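Local coordinates for nonsense-mediated mRNA decay protein 2 (Saccharomyces cerevisiae, PDB 4LUN), which takes part, here represented by its N-terminal MIF4G domain, in the nonsense-mediated decay of mRNAs that contain premature stop codons, at residues Leu12-Phe23 with Ser98-Thr109. Residues are numbered along the deposited sequence; the frame is centred on the assembly and turned at random.
Sequences LNTRAWNGEEVF and SGLHQRFNGRFT
Q102 pushes its whole side chain into the face offered by L12, N13, V22 and F23. Its CB touches both V22 CG2 and F23 CD1, and CG continues along V22 CG2 at 3.7 Å. Beyond CG the chain is extended: CD passes L12 CB, OE1 faces F23 CD1, and NE2 ends on N13 OD1, a 3.0 Å hydrogen bond that is nearly straight yet arrives from above the carbonyl plane. The other end of the N13 amide gives a long bond from ND2 to S98 OG (3.2 Å); ND2 also reaches V153 O, and S98 OG is hydrogen-bonded to V94 O as well. H101 NE2 donates to N13 O (2.9 Å) in the ring plane and on a lone pair, although that oxygen already takes the helical bond from W17 N. This is helix-on-helix packing in the HEAT-like, all-helical MIF4G region of Upf2. The last turns, 12-17 of helix 3-17 and 98-104 of helix 87-104, run side by side in roughly the same direction, axes 8.6 Å apart at 31°, close enough for the small A16 to sit over the Q102 backbone. H101 reaches W17 because its chi1 of 169° puts CG opposite the backbone N, and it turns its edge to the indole face, the planes 52° apart. Its ND1 is hydrogen-bonded to T109 OG1 (2.7 Å), which together with the NE2 bond fixes the ring's rotation. The indole's six-membered ring meets T109 CG2 and G106 CA, while NE1 bonds to V155 O; an alanine in place of W17 would probably leave the H101 edge without its aromatic face and open a gap beside G106 and T109. Past the Schellman turn at G19 the chain doubles back to F23, whose ring takes R103 CG over one face, 4.1 Å from its centroid, and a water joins F23 N to Q102 O.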
loop_
_atom_site.group_PDB
_atom_site.type_symbol
_atom_site.label_atom_id
_atom_site.label_comp_id
_atom_site.label_asym_id
_atom_site.label_seq_id
_atom_site.Cartn_x
_atom_site.Cartn_y
_atom_site.Cartn_z
ATOM N N LEU A 12 8.648 6.307 -20.794
ATOM C CA LEU A 12 7.591 7.169 -21.299
ATOM C C LEU A 12 7.038 8.092 -20.218
ATOM O O LEU A 12 6.817 9.271 -20.458
ATOM C CB LEU A 12 6.450 6.334 -21.884
ATOM C CG LEU A 12 6.745 5.573 -23.176
ATOM C CD1 LEU A 12 5.605 4.623 -23.496
ATOM C CD2 LEU A 12 6.961 6.540 -24.331
ATOM N N ASN A 13 6.808 7.555 -19.023
ATOM C CA ASN A 13 6.229 8.365 -17.964
ATOM C C ASN A 13 7.208 9.423 -17.473
ATOM O O ASN A 13 6.810 10.502 -17.047
ATOM C CB ASN A 13 5.731 7.466 -16.822
ATOM C CG ASN A 13 4.508 6.660 -17.220
ATOM O OD1 ASN A 13 3.723 7.098 -18.063
ATOM N ND2 ASN A 13 4.335 5.481 -16.622
ATOM N N THR A 14 8.498 9.107 -17.539
ATOM C CA THR A 14 9.520 10.042 -17.095
ATOM C C THR A 14 9.622 11.177 -18.118
ATOM O O THR A 14 9.735 12.349 -17.763
ATOM C CB THR A 14 10.879 9.342 -16.916
ATOM O OG1 THR A 14 10.790 8.366 -15.860
ATOM C CG2 THR A 14 11.963 10.359 -16.575
ATOM N N ARG A 15 9.544 10.826 -19.395
ATOM C CA ARG A 15 9.540 11.843 -20.448
ATOM C C ARG A 15 8.334 12.770 -20.332
ATOM O O ARG A 15 8.458 13.984 -20.500
ATOM C CB ARG A 15 9.611 11.193 -21.831
ATOM C CG ARG A 15 10.957 10.536 -22.099
ATOM C CD ARG A 15 11.276 10.477 -23.575
ATOM N NE ARG A 15 10.509 9.455 -24.275
ATOM C CZ ARG A 15 9.799 9.676 -25.376
ATOM N NH1 ARG A 15 9.747 10.892 -25.904
ATOM N NH2 ARG A 15 9.137 8.680 -25.949
ATOM N N ALA A 16 7.169 12.208 -20.015
ATOM C CA ALA A 16 5.976 13.021 -19.815
ATOM C C ALA A 16 6.134 13.978 -18.634
ATOM O O ALA A 16 5.734 15.140 -18.723
ATOM C CB ALA A 16 4.728 12.146 -19.646
ATOM N N TRP A 17 6.723 13.500 -17.537
ATOM C CA TRP A 17 6.999 14.376 -16.409
ATOM C C TRP A 17 7.947 15.484 -16.853
ATOM O O TRP A 17 7.898 16.594 -16.330
ATOM C CB TRP A 17 7.599 13.614 -15.228
ATOM C CG TRP A 17 6.581 13.094 -14.230
ATOM C CD1 TRP A 17 6.401 11.795 -13.850
ATOM C CD2 TRP A 17 5.635 13.871 -13.469
ATOM N NE1 TRP A 17 5.394 11.711 -12.920
ATOM C CE2 TRP A 17 4.913 12.959 -12.666
ATOM C CE3 TRP A 17 5.329 15.234 -13.401
ATOM C CZ2 TRP A 17 3.894 13.382 -11.798
ATOM C CZ3 TRP A 17 4.314 15.646 -12.537
ATOM C CH2 TRP A 17 3.610 14.720 -11.750
ATOM N N ASN A 18 8.808 15.165 -17.815
ATOM C CA ASN A 18 9.821 16.108 -18.286
ATOM C C ASN A 18 9.265 17.091 -19.315
ATOM O O ASN A 18 9.997 17.924 -19.856
ATOM C CB ASN A 18 11.035 15.361 -18.849
ATOM C CG ASN A 18 11.932 14.796 -17.761
ATOM O OD1 ASN A 18 11.921 15.268 -16.619
ATOM N ND2 ASN A 18 12.722 13.784 -18.111
ATOM N N GLY A 19 7.968 16.985 -19.586
ATOM C CA GLY A 19 7.274 17.953 -20.411
ATOM C C GLY A 19 7.106 17.543 -21.860
ATOM O O GLY A 19 6.615 18.321 -22.676
ATOM N N GLU A 20 7.514 16.326 -22.195
ATOM C CA GLU A 20 7.363 15.867 -23.566
ATOM C C GLU A 20 5.936 15.426 -23.838
ATOM O O GLU A 20 5.207 15.044 -22.925
ATOM C CB GLU A 20 8.297 14.704 -23.859
ATOM C CG GLU A 20 9.747 14.961 -23.549
ATOM C CD GLU A 20 10.630 13.878 -24.121
ATOM O OE1 GLU A 20 11.777 13.727 -23.649
ATOM O OE2 GLU A 20 10.167 13.177 -25.046
ATOM N N GLU A 21 5.540 15.491 -25.105
ATOM C CA GLU A 21 4.334 14.815 -25.549
ATOM C C GLU A 21 4.801 13.489 -26.126
ATOM O O GLU A 21 5.357 13.440 -27.223
ATOM C CB GLU A 21 3.599 15.626 -26.618
ATOM C CG GLU A 21 3.528 17.119 -26.337
ATOM C CD GLU A 21 2.714 17.456 -25.103
ATOM O OE1 GLU A 21 1.829 16.656 -24.726
ATOM O OE2 GLU A 21 2.961 18.527 -24.509
ATOM N N VAL A 22 4.604 12.412 -25.377
ATOM C CA VAL A 22 5.083 11.109 -25.816
ATOM C C VAL A 22 3.931 10.246 -26.308
ATOM O O VAL A 22 4.148 9.216 -26.951
ATOM C CB VAL A 22 5.829 10.370 -24.687
ATOM C CG1 VAL A 22 6.589 11.364 -23.832
ATOM C CG2 VAL A 22 4.852 9.578 -23.831
ATOM N N PHE A 23 2.706 10.666 -26.000
ATOM C CA PHE A 23 1.526 9.926 -26.425
ATOM C C PHE A 23 1.122 10.354 -27.831
ATOM O O PHE A 23 0.862 11.535 -28.076
ATOM C CB PHE A 23 0.364 10.131 -25.451
ATOM C CG PHE A 23 -0.682 9.051 -25.522
ATOM C CD1 PHE A 23 -0.729 8.048 -24.564
ATOM C CD2 PHE A 23 -1.605 9.025 -26.559
ATOM C CE1 PHE A 23 -1.686 7.049 -24.629
ATOM C CE2 PHE A 23 -2.564 8.025 -26.630
ATOM C CZ PHE A 23 -2.605 7.038 -25.663
ATOM N N SER A 98 -1.060 5.315 -16.826
ATOM C CA SER A 98 0.116 5.698 -17.609
ATOM C C SER A 98 -0.285 6.461 -18.870
ATOM O O SER A 98 0.350 7.453 -19.219
ATOM C CB SER A 98 0.965 4.482 -17.979
ATOM O OG SER A 98 1.565 3.915 -16.828
ATOM N N GLY A 99 -1.333 5.994 -19.543
ATOM C CA GLY A 99 -1.847 6.670 -20.725
ATOM C C GLY A 99 -2.313 8.079 -20.420
ATOM O O GLY A 99 -1.990 9.026 -21.137
ATOM N N LEU A 100 -3.073 8.220 -19.341
ATOM C CA LEU A 100 -3.583 9.518 -18.939
ATOM C C LEU A 100 -2.439 10.435 -18.543
ATOM O O LEU A 100 -2.449 11.616 -18.875
ATOM C CB LEU A 100 -4.582 9.369 -17.794
ATOM C CG LEU A 100 -5.975 8.930 -18.239
ATOM C CD1 LEU A 100 -6.755 8.387 -17.060
ATOM C CD2 LEU A 100 -6.705 10.107 -18.877
ATOM N N HIS A 101 -1.451 9.890 -17.839
ATOM C CA HIS A 101 -0.273 10.663 -17.461
ATOM C C HIS A 101 0.519 11.098 -18.699
ATOM O O HIS A 101 1.064 12.205 -18.755
ATOM C CB HIS A 101 0.619 9.849 -16.501
ATOM C CG HIS A 101 1.963 10.457 -16.272
ATOM N ND1 HIS A 101 2.146 11.605 -15.530
ATOM C CD2 HIS A 101 3.193 10.091 -16.706
ATOM C CE1 HIS A 101 3.428 11.915 -15.512
ATOM N NE2 HIS A 101 4.088 11.014 -16.222
ATOM N N GLN A 102 0.579 10.229 -19.698
ATOM C CA GLN A 102 1.335 10.541 -20.909
ATOM C C GLN A 102 0.629 11.608 -21.745
ATOM O O GLN A 102 1.280 12.414 -22.416
ATOM C CB GLN A 102 1.577 9.272 -21.723
ATOM C CG GLN A 102 2.629 8.366 -21.091
ATOM C CD GLN A 102 2.563 6.954 -21.598
ATOM O OE1 GLN A 102 2.049 6.699 -22.683
ATOM N NE2 GLN A 102 3.072 6.016 -20.804
ATOM N N ARG A 103 -0.701 11.618 -21.690
ATOM C CA ARG A 103 -1.484 12.624 -22.410
ATOM C C ARG A 103 -1.427 13.988 -21.727
ATOM O O ARG A 103 -1.266 15.020 -22.391
ATOM C CB ARG A 103 -2.949 12.192 -22.536
ATOM C CG ARG A 103 -3.286 11.308 -23.736
ATOM C CD ARG A 103 -3.330 12.086 -25.058
ATOM N NE ARG A 103 -4.089 13.338 -24.978
ATOM C CZ ARG A 103 -5.381 13.468 -25.280
ATOM N NH1 ARG A 103 -6.090 12.421 -25.686
ATOM N NH2 ARG A 103 -5.970 14.655 -25.172
ATOM N N PHE A 104 -1.549 13.994 -20.401
ATOM C CA PHE A 104 -1.729 15.248 -19.664
ATOM C C PHE A 104 -0.619 15.655 -18.688
ATOM O O PHE A 104 -0.640 16.776 -18.178
ATOM C CB PHE A 104 -3.077 15.251 -18.937
ATOM C CG PHE A 104 -4.239 14.913 -19.829
ATOM C CD1 PHE A 104 -4.641 15.790 -20.828
ATOM C CD2 PHE A 104 -4.923 13.713 -19.681
ATOM C CE1 PHE A 104 -5.704 15.475 -21.659
ATOM C CE2 PHE A 104 -5.983 13.395 -20.512
ATOM C CZ PHE A 104 -6.374 14.278 -21.499
ATOM N N ASN A 105 0.341 14.770 -18.421
ATOM C CA ASN A 105 1.371 15.064 -17.415
ATOM C C ASN A 105 0.784 15.534 -16.072
ATOM O O ASN A 105 -0.242 15.038 -15.624
ATOM C CB ASN A 105 2.397 16.078 -17.960
ATOM C CG ASN A 105 3.524 16.378 -16.980
ATOM O OD1 ASN A 105 4.179 15.471 -16.472
ATOM N ND2 ASN A 105 3.695 17.657 -16.647
ATOM N N GLY A 106 1.427 16.537 -15.481
ATOM C CA GLY A 106 1.258 16.925 -14.102
ATOM C C GLY A 106 -0.086 17.523 -13.806
ATOM O O GLY A 106 -0.579 17.370 -12.701
ATOM N N ARG A 107 -0.698 18.197 -14.779
ATOM C CA ARG A 107 -2.023 18.752 -14.524
ATOM C C ARG A 107 -3.064 17.653 -14.269
ATOM O O ARG A 107 -4.103 17.921 -13.678
ATOM C CB ARG A 107 -2.464 19.730 -15.623
ATOM C CG ARG A 107 -2.547 19.144 -17.013
ATOM C CD ARG A 107 -2.750 20.249 -18.054
ATOM N NE ARG A 107 -3.150 19.693 -19.344
ATOM C CZ ARG A 107 -2.298 19.309 -20.290
ATOM N NH1 ARG A 107 -0.990 19.429 -20.102
ATOM N NH2 ARG A 107 -2.751 18.805 -21.432
ATOM N N PHE A 108 -2.771 16.419 -14.686
ATOM C CA PHE A 108 -3.585 15.263 -14.302
ATOM C C PHE A 108 -2.990 14.557 -13.085
ATOM O O PHE A 108 -3.682 14.309 -12.101
ATOM C CB PHE A 108 -3.711 14.268 -15.459
ATOM C CG PHE A 108 -4.181 12.895 -15.044
ATOM C CD1 PHE A 108 -5.526 12.637 -14.839
ATOM C CD2 PHE A 108 -3.274 11.855 -14.877
ATOM C CE1 PHE A 108 -5.959 11.376 -14.464
ATOM C CE2 PHE A 108 -3.699 10.589 -14.504
ATOM C CZ PHE A 108 -5.045 10.349 -14.294
ATOM N N THR A 109 -1.704 14.235 -13.162
ATOM C CA THR A 109 -1.070 13.390 -12.135
ATOM C C THR A 109 -0.896 14.059 -10.773
ATOM O O THR A 109 -1.060 13.408 -9.728
ATOM C CB THR A 109 0.268 12.808 -12.649
ATOM O OG1 THR A 109 0.046 12.226 -13.942
ATOM C CG2 THR A 109 0.800 11.740 -11.699
HETATM O O HOH W 1 1.593 13.270 -24.904
#